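Local coordinates for protein putative pyrroline carboxylate reductase (Streptococcus pyogenes, PDB 2AHR) that probably catalyses the NAD(P)H-dependent reduction of 1-pyrroline-5-carboxylate to L-proline, the last step of proline biosynthesis, at residues Ile58-Val64 / His81-Ile87; Ala91-Leu95 / Pro107-Ile111; Ser123-Thr127 / Glu155-Phe161. All blocks are in the same frame, centred on the assembly; numbering follows the deposited sequence.

Followed from the N terminus, the three contacts come in series, each closing its own loop before the next opens. Interaction 1 closes the 16-residue connection through helix 73-77 and sets strand 63-66 beside strand 86-88. The chain then leaves strand 86-88, and interaction 2 brings the loop 91-95 against strand 108-112 across helix 95-102. These two meet where Ile86 O accepts from Leu109 N at 2.9 Å. Interaction 3 spans helix 134-145 and strand 148-152 and lays the start of helix 158-185 on strand 122-128. Glu155 OE2, 2.8 Å from Leu95 N, joins it to interaction 2, so the cofactor-binding sheet is tied to the C-terminal helical part.

Interaction 1 of 3, residues Ile58-Val64 / His81-Ile87; sequences IDQVDLV and HFKQPII
This is a parallel strand pairing with the side-chain amide of Gln84 bridging two carbonyls just ahead of it, in the interior of the sheet, at the end where strands 63-66 and 86-88 begin. Val64 N donates to Pro85 O at 3.1 Å and Ile87 N to Val64 O at 2.8 Å, so Val64 is gripped through both its backbone groups, with Ile86 as its bridge partner. Ahead of the strands, Gln84 NE2 reaches Ile58 O at 2.9 Å, in the carbonyl plane on a lone pair, and Val61 O at 3.1 Å, from well above that carbonyl's plane but with a straighter N-H (166°). Gln84 CG sits between the backbone N and carbonyl carbon (chi1 61°), and the bend at chi2 places the amide between the two segments: NE2 faces the 58-61 turn, while OE1 accepts from the preceding Lys83 N, with the donor well above the carbonyl plane. The two strands and helix 73-77 form a beta-alpha-beta unit of the Rossmann fold. On the face of the sheet carrying Val64 and Ile86, Ile58 CD1 lies over one face of the Phe82 ring, 3.8 Å from its centroid, a CH-pi contact, and Phe82 also packs on Ile9 of strand 5-9. Leu63 faces the other way, its CD2 3.7 Å from Ile87 CD1, under helix 134-145. At the solvent side, Asp59 OD1 makes a long salt bridge to Lys83 NZ and is also hydrogen-bonded by Gln55.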
loop_
_atom_site.group_PDB
_atom_site.type_symbol
_atom_site.label_atom_id
_atom_site.label_comp_id
_atom_site.label_asym_id
_atom_site.label_seq_id
_atom_site.Cartn_x
_atom_site.Cartn_y
_atom_site.Cartn_z
ATOM N N ILE E 58 -2.246 -53.640 14.768
ATOM C CA ILE E 58 -3.613 -53.591 15.317
ATOM C C ILE E 58 -4.013 -54.838 16.133
ATOM O O ILE E 58 -4.703 -54.723 17.152
ATOM C CB ILE E 58 -4.681 -53.301 14.212
ATOM C CG1 ILE E 58 -4.435 -51.935 13.555
ATOM C CG2 ILE E 58 -6.084 -53.324 14.797
ATOM C CD1 ILE E 58 -5.084 -51.771 12.174
ATOM N N ASP E 59 -3.558 -56.013 15.693
ATOM C CA ASP E 59 -3.977 -57.292 16.284
ATOM C C ASP E 59 -3.427 -57.608 17.695
ATOM O O ASP E 59 -3.944 -58.498 18.380
ATOM C CB ASP E 59 -3.685 -58.448 15.309
ATOM C CG ASP E 59 -4.449 -58.319 13.980
ATOM O OD1 ASP E 59 -5.546 -57.703 13.940
ATOM O OD2 ASP E 59 -3.944 -58.842 12.964
ATOM N N GLN E 60 -2.402 -56.878 18.136
ATOM C CA GLN E 60 -1.760 -57.138 19.437
ATOM C C GLN E 60 -1.884 -56.011 20.486
ATOM O O GLN E 60 -1.491 -56.178 21.643
ATOM C CB GLN E 60 -0.281 -57.495 19.222
ATOM C CG GLN E 60 0.469 -56.567 18.256
ATOM C CD GLN E 60 1.925 -56.956 18.059
ATOM O OE1 GLN E 60 2.411 -57.022 16.928
ATOM N NE2 GLN E 60 2.632 -57.208 19.159
ATOM N N VAL E 61 -2.457 -54.880 20.082
ATOM C CA VAL E 61 -2.408 -53.642 20.860
ATOM C C VAL E 61 -3.730 -53.305 21.585
ATOM O O VAL E 61 -4.798 -53.705 21.131
ATOM C CB VAL E 61 -1.934 -52.525 19.902
ATOM C CG1 VAL E 61 -2.779 -51.285 19.978
ATOM C CG2 VAL E 61 -0.454 -52.270 20.068
ATOM N N ASP E 62 -3.656 -52.591 22.711
ATOM C CA ASP E 62 -4.865 -52.182 23.475
ATOM C C ASP E 62 -5.390 -50.794 23.114
ATOM O O ASP E 62 -6.508 -50.425 23.488
ATOM C CB ASP E 62 -4.602 -52.193 24.982
ATOM C CG ASP E 62 -4.017 -53.494 25.461
ATOM O OD1 ASP E 62 -4.797 -54.444 25.710
ATOM O OD2 ASP E 62 -2.777 -53.562 25.592
ATOM N N LEU E 63 -4.560 -50.030 22.414
ATOM C CA LEU E 63 -4.827 -48.640 22.085
ATOM C C LEU E 63 -3.931 -48.271 20.921
ATOM O O LEU E 63 -2.745 -48.592 20.926
ATOM C CB LEU E 63 -4.519 -47.759 23.294
ATOM C CG LEU E 63 -4.806 -46.255 23.237
ATOM C CD1 LEU E 63 -6.294 -45.949 23.354
ATOM C CD2 LEU E 63 -4.050 -45.554 24.349
ATOM N N VAL E 64 -4.504 -47.620 19.915
ATOM C CA VAL E 64 -3.743 -47.128 18.764
ATOM C C VAL E 64 -3.587 -45.600 18.816
ATOM O O VAL E 64 -4.515 -44.872 19.197
ATOM C CB VAL E 64 -4.419 -47.549 17.439
ATOM C CG1 VAL E 64 -3.844 -46.790 16.243
ATOM C CG2 VAL E 64 -4.293 -49.061 17.241
ATOM N N HIS E 81 -8.683 -53.035 9.872
ATOM C CA HIS E 81 -9.799 -53.389 10.763
ATOM C C HIS E 81 -9.441 -53.130 12.226
ATOM O O HIS E 81 -8.690 -53.893 12.829
ATOM C CB HIS E 81 -10.264 -54.851 10.574
ATOM C CG HIS E 81 -10.294 -55.306 9.144
ATOM N ND1 HIS E 81 -11.403 -55.159 8.336
ATOM C CD2 HIS E 81 -9.350 -55.912 8.382
ATOM C CE1 HIS E 81 -11.139 -55.652 7.137
ATOM N NE2 HIS E 81 -9.902 -56.120 7.140
ATOM N N PHE E 82 -9.996 -52.066 12.800
ATOM C CA PHE E 82 -9.609 -51.645 14.151
ATOM C C PHE E 82 -10.431 -52.348 15.234
ATOM O O PHE E 82 -11.576 -52.723 15.003
ATOM C CB PHE E 82 -9.618 -50.109 14.280
ATOM C CG PHE E 82 -8.470 -49.439 13.560
ATOM C CD1 PHE E 82 -8.603 -49.020 12.236
ATOM C CD2 PHE E 82 -7.238 -49.245 14.201
ATOM C CE1 PHE E 82 -7.536 -48.412 11.557
ATOM C CE2 PHE E 82 -6.165 -48.637 13.533
ATOM C CZ PHE E 82 -6.319 -48.227 12.204
ATOM N N LYS E 83 -9.826 -52.530 16.408
ATOM C CA LYS E 83 -10.335 -53.437 17.432
ATOM C C LYS E 83 -10.209 -52.848 18.842
ATOM O O LYS E 83 -10.537 -53.506 19.844
ATOM C CB LYS E 83 -9.546 -54.750 17.361
ATOM C CG LYS E 83 -9.587 -55.452 15.990
ATOM C CD LYS E 83 -8.304 -56.261 15.738
ATOM C CE LYS E 83 -8.556 -57.503 14.856
ATOM N NZ LYS E 83 -9.082 -57.214 13.470
ATOM N N GLN E 84 -9.726 -51.607 18.913
ATOM C CA GLN E 84 -9.448 -50.931 20.184
ATOM C C GLN E 84 -9.679 -49.432 20.040
ATOM O O GLN E 84 -9.815 -48.947 18.913
ATOM C CB GLN E 84 -8.002 -51.172 20.601
ATOM C CG GLN E 84 -6.995 -50.651 19.605
ATOM C CD GLN E 84 -6.868 -51.556 18.408
ATOM O OE1 GLN E 84 -7.347 -51.235 17.317
ATOM N NE2 GLN E 84 -6.227 -52.707 18.603
ATOM N N PRO E 85 -9.701 -48.688 21.173
ATOM C CA PRO E 85 -9.816 -47.228 21.067
ATOM C C PRO E 85 -8.643 -46.630 20.271
ATOM O O PRO E 85 -7.545 -47.191 20.255
ATOM C CB PRO E 85 -9.777 -46.765 22.531
ATOM C CG PRO E 85 -10.224 -47.959 23.319
ATOM C CD PRO E 85 -9.629 -49.124 22.582
ATOM N N ILE E 86 -8.894 -45.521 19.585
ATOM C CA ILE E 86 -7.880 -44.877 18.762
ATOM C C ILE E 86 -7.748 -43.404 19.150
ATOM O O ILE E 86 -8.750 -42.726 19.413
ATOM C CB ILE E 86 -8.230 -44.995 17.254
ATOM C CG1 ILE E 86 -8.359 -46.465 16.837
ATOM C CG2 ILE E 86 -7.198 -44.300 16.372
ATOM C CD1 ILE E 86 -9.273 -46.665 15.626
ATOM N N ILE E 87 -6.501 -42.926 19.184
ATOM C CA ILE E 87 -6.195 -41.513 19.372
ATOM C C ILE E 87 -5.638 -40.941 18.080
ATOM O O ILE E 87 -4.631 -41.433 17.551
ATOM C CB ILE E 87 -5.161 -41.285 20.507
ATOM C CG1 ILE E 87 -5.647 -41.884 21.838
ATOM C CG2 ILE E 87 -4.830 -39.788 20.661
ATOM C CD1 ILE E 87 -4.507 -42.158 22.841
#

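Interaction 2 of 3, residues Ala91-Leu95 / Pro107-Ile111; sequences AGISL and PLLRI. With NA (sodium ion), chain R; NAP (NADP nicotinamide-adenine-dinucleotide phosphate), chain S.
The guanidinium of Arg110 has the carbonyl oxygen of Ile93 over one face, 3.0 Å above the plane and displaced toward the rim, and water 1 in its plane at the edge. Because Ile93 O approaches from above, its 3.1 Å separation from Arg110 NE has a poor angle for a hydrogen bond; the contact is better read as carbonyl against cation face, which would be electrostatically favourable. The edge is used otherwise. Arg110 NH2 gives a weak bond to water 1, which also accepts from Gly92 N at 2.9 Å, while NH1 forms a salt bridge with Glu155, whose OE2 also receives Leu95 N. This carboxylate therefore links the arginine to the first turn of helix 95-102, which Ser94 caps through a side-chain bond to Arg97 N.

The aliphatic part of Arg110 carries the rest. Its CG lies 3.7 Å from Leu95 CD2, and a bend at chi3 (77°) brings the guanidinium over to Ile93 O and the Gly92 end of the loop. The same Leu95 CD2 reaches over the strand to Leu108 CB at 3.8 Å, so one methyl spans the residues on this face of strand 108-112.

Either end of the dipeptide Ala91-Gly92 serves a ligand. Ala91 N donates to O2D of the nicotinamide ribose at 3.0 Å with an almost linear N-H (178°). Gly92 O binds the sodium ion at 2.4 Å, together with two waters and the carbonyl oxygens of Ala256, Lys257 and Leu259 at the C terminus. The positive phi of Gly92 (78°) is one that glycine readily adopts. The whole is a loop following a parallel strand at the cofactor-binding end of a Rossmann fold, here meeting NADP on one side and sodium on the other.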
loop_
_atom_site.group_PDB
_atom_site.type_symbol
_atom_site.label_atom_id
_atom_site.label_comp_id
_atom_site.label_asym_id
_atom_site.label_seq_id
_atom_site.Cartn_x
_atom_site.Cartn_y
_atom_site.Cartn_z
ATOM N N ALA E 91 -4.568 -32.545 12.763
ATOM C CA ALA E 91 -5.296 -31.298 12.590
ATOM C C ALA E 91 -6.412 -31.471 11.575
ATOM O O ALA E 91 -6.252 -32.168 10.565
ATOM C CB ALA E 91 -4.334 -30.189 12.114
ATOM N N GLY E 92 -7.537 -30.821 11.840
ATOM C CA GLY E 92 -8.595 -30.705 10.851
ATOM C C GLY E 92 -9.525 -31.884 10.589
ATOM O O GLY E 92 -10.408 -31.783 9.735
ATOM N N ILE E 93 -9.348 -32.998 11.297
ATOM C CA ILE E 93 -10.198 -34.181 11.082
ATOM C C ILE E 93 -11.022 -34.444 12.338
ATOM O O ILE E 93 -10.472 -34.804 13.392
ATOM C CB ILE E 93 -9.353 -35.426 10.704
ATOM C CG1 ILE E 93 -8.533 -35.114 9.446
ATOM C CG2 ILE E 93 -10.251 -36.693 10.548
ATOM C CD1 ILE E 93 -8.248 -36.297 8.552
ATOM N N SER E 94 -12.331 -34.255 12.222
ATOM C CA SER E 94 -13.234 -34.479 13.330
ATOM C C SER E 94 -13.339 -35.956 13.703
ATOM O O SER E 94 -13.028 -36.845 12.908
ATOM C CB SER E 94 -14.625 -33.959 12.997
ATOM O OG SER E 94 -15.238 -34.833 12.054
ATOM N N LEU E 95 -13.798 -36.188 14.926
ATOM C CA LEU E 95 -14.096 -37.511 15.440
ATOM C C LEU E 95 -15.189 -38.181 14.604
ATOM O O LEU E 95 -15.194 -39.404 14.449
ATOM C CB LEU E 95 -14.515 -37.406 16.919
ATOM C CG LEU E 95 -13.406 -37.055 17.935
ATOM C CD1 LEU E 95 -13.992 -36.554 19.235
ATOM C CD2 LEU E 95 -12.515 -38.235 18.200
ATOM N N PRO E 107 -14.465 -46.340 20.671
ATOM C CA PRO E 107 -14.176 -45.102 21.394
ATOM C C PRO E 107 -13.033 -44.390 20.672
ATOM O O PRO E 107 -12.011 -45.002 20.391
ATOM C CB PRO E 107 -13.733 -45.595 22.784
ATOM C CG PRO E 107 -14.300 -47.026 22.883
ATOM C CD PRO E 107 -14.173 -47.539 21.482
ATOM N N LEU E 108 -13.228 -43.119 20.335
ATOM C CA LEU E 108 -12.210 -42.361 19.604
ATOM C C LEU E 108 -11.885 -41.067 20.322
ATOM O O LEU E 108 -12.783 -40.374 20.855
ATOM C CB LEU E 108 -12.640 -42.067 18.159
ATOM C CG LEU E 108 -13.075 -43.229 17.245
ATOM C CD1 LEU E 108 -13.861 -42.694 16.069
ATOM C CD2 LEU E 108 -11.891 -44.085 16.776
ATOM N N LEU E 109 -10.595 -40.751 20.334
ATOM C CA LEU E 109 -10.112 -39.542 20.990
ATOM C C LEU E 109 -9.271 -38.702 20.066
ATOM O O LEU E 109 -8.573 -39.225 19.191
ATOM C CB LEU E 109 -9.312 -39.874 22.257
ATOM C CG LEU E 109 -10.096 -40.614 23.339
ATOM C CD1 LEU E 109 -9.773 -42.107 23.286
ATOM C CD2 LEU E 109 -9.833 -40.031 24.713
ATOM N N ARG E 110 -9.354 -37.389 20.264
ATOM C CA ARG E 110 -8.463 -36.459 19.591
ATOM C C ARG E 110 -7.550 -35.728 20.575
ATOM O O ARG E 110 -8.003 -35.254 21.625
ATOM C CB ARG E 110 -9.256 -35.408 18.788
ATOM C CG ARG E 110 -9.773 -35.870 17.451
ATOM C CD ARG E 110 -10.463 -34.701 16.729
ATOM N NE ARG E 110 -9.514 -33.757 16.130
ATOM C CZ ARG E 110 -9.868 -32.605 15.560
ATOM N NH1 ARG E 110 -11.148 -32.236 15.517
ATOM N NH2 ARG E 110 -8.942 -31.824 15.026
ATOM N N ILE E 111 -6.276 -35.625 20.198
ATOM C CA ILE E 111 -5.325 -34.751 20.868
ATOM C C ILE E 111 -4.734 -33.700 19.909
ATOM O O ILE E 111 -4.646 -33.912 18.671
ATOM C CB ILE E 111 -4.180 -35.544 21.576
ATOM C CG1 ILE E 111 -3.331 -36.314 20.556
ATOM C CG2 ILE E 111 -4.748 -36.448 22.688
ATOM C CD1 ILE E 111 -2.028 -36.955 21.154
HETATM NA NA NA R . -11.272 -29.714 8.790
HETATM P PA NAP S . 5.577 -35.715 9.114
HETATM O O1A NAP S . 5.585 -35.516 7.639
HETATM O O2A NAP S . 6.856 -35.229 9.711
HETATM O O5B NAP S . 5.300 -37.252 9.534
HETATM C C5B NAP S . 4.398 -38.081 8.835
HETATM C C4B NAP S . 4.983 -39.491 8.824
HETATM O O4B NAP S . 4.032 -40.454 8.403
HETATM C C3B NAP S . 6.187 -39.584 7.888
HETATM O O3B NAP S . 7.306 -39.980 8.652
HETATM C C2B NAP S . 5.814 -40.627 6.846
HETATM O O2B NAP S . 6.834 -41.571 6.559
HETATM C C1B NAP S . 4.683 -41.375 7.540
HETATM N N9A NAP S . 3.800 -42.054 6.560
HETATM C C8A NAP S . 3.546 -41.689 5.257
HETATM N N7A NAP S . 2.699 -42.598 4.715
HETATM C C5A NAP S . 2.412 -43.542 5.647
HETATM C C6A NAP S . 1.621 -44.691 5.610
HETATM N N6A NAP S . 1.456 -45.301 4.438
HETATM N N1A NAP S . 1.526 -45.469 6.748
HETATM C C2A NAP S . 2.223 -45.132 7.896
HETATM N N3A NAP S . 3.013 -44.000 7.915
HETATM C C4A NAP S . 3.106 -43.215 6.810
HETATM O O3 NAP S . 4.276 -34.984 9.750
HETATM P PN NAP S . 4.188 -34.456 11.280
HETATM O O1N NAP S . 4.633 -33.033 11.277
HETATM O O2N NAP S . 4.826 -35.409 12.227
HETATM O O5D NAP S . 2.589 -34.476 11.517
HETATM C C5D NAP S . 1.901 -35.669 11.817
HETATM C C4D NAP S . 0.554 -35.347 12.461
HETATM O O4D NAP S . 0.710 -34.561 13.627
HETATM C C3D NAP S . -0.345 -34.561 11.512
HETATM O O3D NAP S . -1.602 -35.193 11.501
HETATM C C2D NAP S . -0.452 -33.155 12.090
HETATM O O2D NAP S . -1.750 -32.621 11.856
HETATM C C1D NAP S . -0.105 -33.390 13.576
HETATM N N1N NAP S . 0.614 -32.295 14.278
HETATM C C2N NAP S . 1.880 -31.901 13.893
HETATM C C3N NAP S . 2.547 -30.890 14.591
HETATM C C7N NAP S . 3.968 -30.529 14.272
HETATM O O7N NAP S . 4.572 -29.547 15.083
HETATM N N7N NAP S . 4.619 -31.128 13.266
HETATM C C4N NAP S . 1.926 -30.281 15.688
HETATM C C5N NAP S . 0.657 -30.686 16.081
HETATM C C6N NAP S . 0.016 -31.698 15.365
HETATM P P2B NAP S . 8.134 -41.264 5.646
HETATM O O1X NAP S . 8.844 -42.584 5.395
HETATM O O2X NAP S . 7.694 -40.681 4.322
HETATM O O3X NAP S . 9.068 -40.298 6.355
HETATM O O HOH W 1 -7.802 -29.209 14.190
HETATM O O HOH W 2 -12.269 -28.845 10.771
HETATM O O HOH W 3 -13.660 -30.135 8.779
#

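Interaction 3 of 3, residues Ser123-Thr127 / Glu155-Phe161; sequences STALT and EKDFDTF
Strand 122-128 runs beneath the start of helix 158-185, with backbones closest at Thr127 and Glu155 (CA to CA 6.4 Å) and at Ala125 and Phe161 (7.3 Å). This is a helix-on-sheet junction where the long helix 158-185 packs on the Rossmann-type sheet; the helix lies in the part of the chain that belongs to the dimerisation family. The short 3-10 turn 155-157 leads into it, and Phe158 and Phe161, one helical turn apart, both direct their rings at the strand.

Ala125 is the shared target. Its CB stands over the centre of the Phe161 ring, 3.5 Å from the centroid and 14° off the normal, a CH-pi contact; the same methyl is 3.6 Å from Phe158 CZ. Phe161 CG is anti to the backbone N (chi1 -174°), which sends the ring in edge-on to the strand backbone, CE2 and CZ leading, with one face under the Ala125 methyl. Phe158 presents the end of its ring, with CE1 3.5 Å from Thr127 CG2, and the ring also packs on Arg110. Thr127 CG2 also touches Glu155 CB loosely. Across the subunit interface, Phe161 packs on Ile196 of the second subunit, and Thr160 OG1 is hydrogen-bonded to Asn186 O of that subunit. At the edge of the Phe161 ring, near its plane, Ser123 O lies 3.3 Å from CE2 of Phe161.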
loop_
_atom_site.group_PDB
_atom_site.type_symbol
_atom_site.label_atom_id
_atom_site.label_comp_id
_atom_site.label_asym_id
_atom_site.label_seq_id
_atom_site.Cartn_x
_atom_site.Cartn_y
_atom_site.Cartn_z
ATOM N N SER E 123 1.599 -28.375 25.121
ATOM C CA SER E 123 0.306 -27.889 25.596
ATOM C C SER E 123 -0.732 -28.593 24.729
ATOM O O SER E 123 -0.971 -28.189 23.581
ATOM C CB SER E 123 0.212 -26.354 25.474
ATOM O OG SER E 123 1.346 -25.708 26.065
ATOM N N THR E 124 -1.347 -29.640 25.278
ATOM C CA THR E 124 -2.109 -30.618 24.505
ATOM C C THR E 124 -3.597 -30.583 24.797
ATOM O O THR E 124 -4.016 -30.723 25.950
ATOM C CB THR E 124 -1.578 -32.054 24.770
ATOM O OG1 THR E 124 -0.171 -32.095 24.491
ATOM C CG2 THR E 124 -2.280 -33.093 23.886
ATOM N N ALA E 125 -4.405 -30.394 23.751
ATOM C CA ALA E 125 -5.845 -30.511 23.886
ATOM C C ALA E 125 -6.230 -31.991 23.826
ATOM O O ALA E 125 -5.574 -32.792 23.139
ATOM C CB ALA E 125 -6.563 -29.726 22.792
ATOM N N LEU E 126 -7.306 -32.334 24.536
ATOM C CA LEU E 126 -7.818 -33.701 24.572
ATOM C C LEU E 126 -9.335 -33.683 24.532
ATOM O O LEU E 126 -9.973 -32.957 25.294
ATOM C CB LEU E 126 -7.351 -34.436 25.841
ATOM C CG LEU E 126 -8.017 -35.786 26.212
ATOM C CD1 LEU E 126 -7.684 -36.872 25.184
ATOM C CD2 LEU E 126 -7.593 -36.222 27.618
ATOM N N THR E 127 -9.913 -34.483 23.647
ATOM C CA THR E 127 -11.355 -34.703 23.673
ATOM C C THR E 127 -11.717 -36.110 23.175
ATOM O O THR E 127 -10.932 -36.741 22.467
ATOM C CB THR E 127 -12.112 -33.587 22.902
ATOM O OG1 THR E 127 -13.478 -33.570 23.323
ATOM C CG2 THR E 127 -12.029 -33.784 21.383
ATOM N N GLU E 155 -14.551 -30.147 21.150
ATOM C CA GLU E 155 -14.095 -30.410 19.789
ATOM C C GLU E 155 -14.345 -29.239 18.864
ATOM O O GLU E 155 -13.608 -29.059 17.897
ATOM C CB GLU E 155 -14.701 -31.683 19.179
ATOM C CG GLU E 155 -13.808 -32.202 18.051
ATOM C CD GLU E 155 -14.423 -33.276 17.171
ATOM O OE1 GLU E 155 -15.614 -33.634 17.316
ATOM O OE2 GLU E 155 -13.684 -33.762 16.313
ATOM N N LYS E 156 -15.369 -28.442 19.153
ATOM C CA LYS E 156 -15.670 -27.319 18.296
ATOM C C LYS E 156 -14.576 -26.246 18.373
ATOM O O LYS E 156 -14.552 -25.344 17.539
ATOM C CB LYS E 156 -17.042 -26.710 18.611
ATOM C CG LYS E 156 -17.209 -26.272 20.054
ATOM C CD LYS E 156 -18.516 -25.467 20.237
ATOM C CE LYS E 156 -18.834 -25.244 21.705
ATOM N NZ LYS E 156 -17.649 -24.696 22.400
ATOM N N ASP E 157 -13.691 -26.351 19.367
ATOM C CA ASP E 157 -12.604 -25.383 19.554
ATOM C C ASP E 157 -11.251 -25.959 19.156
ATOM O O ASP E 157 -10.226 -25.326 19.377
ATOM C CB ASP E 157 -12.539 -24.906 21.004
ATOM C CG ASP E 157 -13.744 -24.062 21.409
ATOM O OD1 ASP E 157 -14.241 -23.220 20.613
ATOM O OD2 ASP E 157 -14.192 -24.240 22.558
ATOM N N PHE E 158 -11.241 -27.158 18.593
ATOM C CA PHE E 158 -9.970 -27.816 18.264
ATOM C C PHE E 158 -9.143 -27.117 17.210
ATOM O O PHE E 158 -7.922 -27.130 17.293
ATOM C CB PHE E 158 -10.161 -29.288 17.912
ATOM C CG PHE E 158 -9.709 -30.215 19.004
ATOM C CD1 PHE E 158 -10.302 -30.153 20.269
ATOM C CD2 PHE E 158 -8.663 -31.116 18.785
ATOM C CE1 PHE E 158 -9.880 -30.986 21.303
ATOM C CE2 PHE E 158 -8.236 -31.961 19.798
ATOM C CZ PHE E 158 -8.855 -31.898 21.073
ATOM N N ASP E 159 -9.804 -26.510 16.228
ATOM C CA ASP E 159 -9.093 -25.823 15.132
ATOM C C ASP E 159 -8.392 -24.547 15.636
ATOM O O ASP E 159 -7.266 -24.273 15.259
ATOM C CB ASP E 159 -10.056 -25.479 13.978
ATOM C CG ASP E 159 -10.425 -26.691 13.122
ATOM O OD1 ASP E 159 -9.790 -27.777 13.210
ATOM O OD2 ASP E 159 -11.364 -26.540 12.331
ATOM N N THR E 160 -9.085 -23.778 16.472
ATOM C CA THR E 160 -8.508 -22.628 17.153
ATOM C C THR E 160 -7.369 -23.028 18.090
ATOM O O THR E 160 -6.367 -22.329 18.154
ATOM C CB THR E 160 -9.596 -21.836 17.956
ATOM O OG1 THR E 160 -10.685 -21.519 17.088
ATOM C CG2 THR E 160 -9.049 -20.543 18.525
ATOM N N PHE E 161 -7.508 -24.148 18.811
ATOM C CA PHE E 161 -6.445 -24.599 19.705
ATOM C C PHE E 161 -5.246 -25.066 18.859
ATOM O O PHE E 161 -4.100 -24.833 19.224
ATOM C CB PHE E 161 -6.936 -25.741 20.617
ATOM C CG PHE E 161 -5.943 -26.164 21.672
ATOM C CD1 PHE E 161 -6.091 -25.733 22.994
ATOM C CD2 PHE E 161 -4.891 -27.017 21.359
ATOM C CE1 PHE E 161 -5.193 -26.127 23.978
ATOM C CE2 PHE E 161 -3.964 -27.430 22.338
ATOM C CZ PHE E 161 -4.114 -26.983 23.649
#